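Local coordinates for protein 4'-phospho-dehydrooxetanocin synthase (PDB 5UL3) that catalyses the cobalamin-dependent radical SAM ring contraction of dAMP to the oxetane aldehyde 4'-phospho-dehydrooxetanocin, a step in oxetanocin A biosynthesis, at residues G188-K191 / L192-I196. Sequence-based numbering, arbitrary orientation.
Sequences GQKK and LAFEI
Lys-190 sets its CE over one face of the Phe-194 ring, one helical turn further on, the two side chains crossing at a slant. Its CG lies anti to the backbone N (chi1 168°) and the chain runs on extended, which brings CE into a CH-pi contact 4.2 Å from the centroid of the Phe-194 ring, displaced toward the rim on the CE2 and CZ side. Phe-227 and Tyr-231 meet the same ring edge-to-face. Lys-191 and Glu-195 form the next i, i+4 pair, two chains side by side and pointing the same way. CE of Lys-191 comes to 3.5 Å from OE2 of Glu-195, but the Lys-191 NZ stays 4.7 Å from that oxygen, so the charged atoms are not in contact, though the opposite charges may still attract at that range. In the backbone, the first turn is closed by the hydrogen bond from Ala-193 N to Gln-189 O (2.8 Å), repeated from Phe-194 N to Lys-190 O and from Glu-195 N to Lys-191 O. A water accepts from Leu-192 N and donates to Gly-188 O, satisfying an amide of that first turn. With Gln-189 as N-cap residue, this is the N-terminal turn of helix 190-205, the crossover helix of a beta-alpha-beta unit in the Rossmann fold that houses cobalamin.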
ATOM      1  N   GLY A 188       9.460  -7.872   7.016  1.00 33.06           N
ATOM      2  CA  GLY A 188       9.600  -7.954   8.458  1.00 33.51           C
ATOM      3  C   GLY A 188       8.877  -9.108   9.109  1.00 37.70           C
ATOM      4  O   GLY A 188       8.885  -9.204  10.345  1.00 36.68           O
ATOM      5  N   GLN A 189       8.249  -9.986   8.329  1.00 36.24           N
ATOM      6  CA  GLN A 189       7.405 -11.037   8.878  1.00 33.73           C
ATOM      7  C   GLN A 189       8.024 -12.426   8.767  1.00 31.22           C
ATOM      8  O   GLN A 189       7.314 -13.414   8.974  1.00 34.57           O
ATOM      9  CB  GLN A 189       6.037 -11.020   8.185  1.00 31.78           C
ATOM     10  CG  GLN A 189       5.230  -9.763   8.478  1.00 30.16           C
ATOM     11  CD  GLN A 189       3.972  -9.651   7.637  1.00 34.32           C
ATOM     12  OE1 GLN A 189       3.696 -10.496   6.782  1.00 32.61           O
ATOM     13  NE2 GLN A 189       3.195  -8.606   7.887  1.00 33.71           N
ATOM     14  N   LYS A 190       9.315 -12.533   8.429  1.00 31.36           N
ATOM     15  CA  LYS A 190       9.942 -13.849   8.317  1.00 39.48           C
ATOM     16  C   LYS A 190       9.798 -14.655   9.604  1.00 41.35           C
ATOM     17  O   LYS A 190       9.387 -15.821   9.576  1.00 35.66           O
ATOM     18  CB  LYS A 190      11.425 -13.726   7.976  1.00 45.31           C
ATOM     19  CG  LYS A 190      12.143 -15.072   8.147  1.00 50.85           C
ATOM     20  CD  LYS A 190      13.647 -14.946   8.277  1.00 60.45           C
ATOM     21  CE  LYS A 190      14.284 -16.303   8.571  1.00 61.03           C
ATOM     22  NZ  LYS A 190      15.727 -16.174   8.931  1.00 65.03           N
ATOM     23  N   LYS A 191      10.174 -14.058  10.740  1.00 35.63           N
ATOM     24  CA  LYS A 191      10.142 -14.775  12.015  1.00 34.47           C
ATOM     25  C   LYS A 191       8.725 -15.220  12.372  1.00 31.67           C
ATOM     26  O   LYS A 191       8.509 -16.367  12.781  1.00 33.77           O
ATOM     27  CB  LYS A 191      10.744 -13.883  13.109  1.00 43.93           C
ATOM     28  CG  LYS A 191      10.502 -14.341  14.541  1.00 55.71           C
ATOM     29  CD  LYS A 191      11.153 -13.376  15.527  1.00 59.74           C
ATOM     30  CE  LYS A 191      10.818 -13.727  16.968  1.00 74.63           C
ATOM     31  NZ  LYS A 191      11.436 -12.767  17.932  1.00 73.55           N
ATOM     32  N   LEU A 192       7.741 -14.338  12.188  1.00 33.81           N
ATOM     33  CA  LEU A 192       6.340 -14.694  12.401  1.00 34.98           C
ATOM     34  C   LEU A 192       5.896 -15.822  11.470  1.00 32.55           C
ATOM     35  O   LEU A 192       5.219 -16.772  11.891  1.00 31.87           O
ATOM     36  CB  LEU A 192       5.486 -13.448  12.188  1.00 36.19           C
ATOM     37  CG  LEU A 192       4.036 -13.362  12.597  1.00 42.89           C
ATOM     38  CD1 LEU A 192       3.902 -13.748  14.057  1.00 44.46           C
ATOM     39  CD2 LEU A 192       3.626 -11.925  12.401  1.00 34.20           C
ATOM     40  N   ALA A 193       6.253 -15.724  10.185  1.00 30.78           N
ATOM     41  CA  ALA A 193       5.905 -16.769   9.233  1.00 32.00           C
ATOM     42  C   ALA A 193       6.491 -18.114   9.644  1.00 36.21           C
ATOM     43  O   ALA A 193       5.805 -19.140   9.587  1.00 32.10           O
ATOM     44  CB  ALA A 193       6.399 -16.390   7.829  1.00 31.14           C
ATOM     45  N   PHE A 194       7.771 -18.133  10.029  1.00 32.05           N
ATOM     46  CA  PHE A 194       8.405 -19.404  10.367  1.00 35.43           C
ATOM     47  C   PHE A 194       7.778 -20.016  11.612  1.00 32.95           C
ATOM     48  O   PHE A 194       7.601 -21.236  11.679  1.00 33.75           O
ATOM     49  CB  PHE A 194       9.907 -19.226  10.571  1.00 33.14           C
ATOM     50  CG  PHE A 194      10.709 -19.275   9.297  1.00 30.17           C
ATOM     51  CD1 PHE A 194      10.164 -18.855   8.096  1.00 34.23           C
ATOM     52  CD2 PHE A 194      12.009 -19.754   9.306  1.00 40.72           C
ATOM     53  CE1 PHE A 194      10.922 -18.897   6.916  1.00 35.16           C
ATOM     54  CE2 PHE A 194      12.767 -19.808   8.133  1.00 48.02           C
ATOM     55  CZ  PHE A 194      12.219 -19.380   6.940  1.00 37.29           C
ATOM     56  N   GLU A 195       7.431 -19.187  12.596  1.00 33.36           N
ATOM     57  CA  GLU A 195       6.756 -19.692  13.794  1.00 34.92           C
ATOM     58  C   GLU A 195       5.411 -20.321  13.448  1.00 38.52           C
ATOM     59  O   GLU A 195       5.069 -21.403  13.944  1.00 33.51           O
ATOM     60  CB  GLU A 195       6.558 -18.569  14.809  1.00 32.74           C
ATOM     61  CG  GLU A 195       7.842 -18.068  15.463  1.00 55.70           C
ATOM     62  CD  GLU A 195       7.574 -17.092  16.596  1.00 66.29           C
ATOM     63  OE1 GLU A 195       6.480 -17.177  17.197  1.00 61.11           O
ATOM     64  OE2 GLU A 195       8.455 -16.249  16.885  1.00 66.44           O
ATOM     65  N   ILE A 196       4.625 -19.643  12.610  1.00 32.14           N
ATOM     66  CA  ILE A 196       3.314 -20.168  12.247  1.00 30.03           C
ATOM     67  C   ILE A 196       3.463 -21.420  11.398  1.00 31.38           C
ATOM     68  O   ILE A 196       2.761 -22.412  11.618  1.00 30.58           O
ATOM     69  CB  ILE A 196       2.474 -19.091  11.539  1.00 28.03           C
ATOM     70  CG1 ILE A 196       2.181 -17.936  12.495  1.00 32.57           C
ATOM     71  CG2 ILE A 196       1.165 -19.685  11.021  1.00 32.87           C
ATOM     72  CD1 ILE A 196       1.593 -16.709  11.819  1.00 31.56           C
TER
HETATM   73  O   HOH W   1       8.233 -11.435  12.136  1.00 36.02           O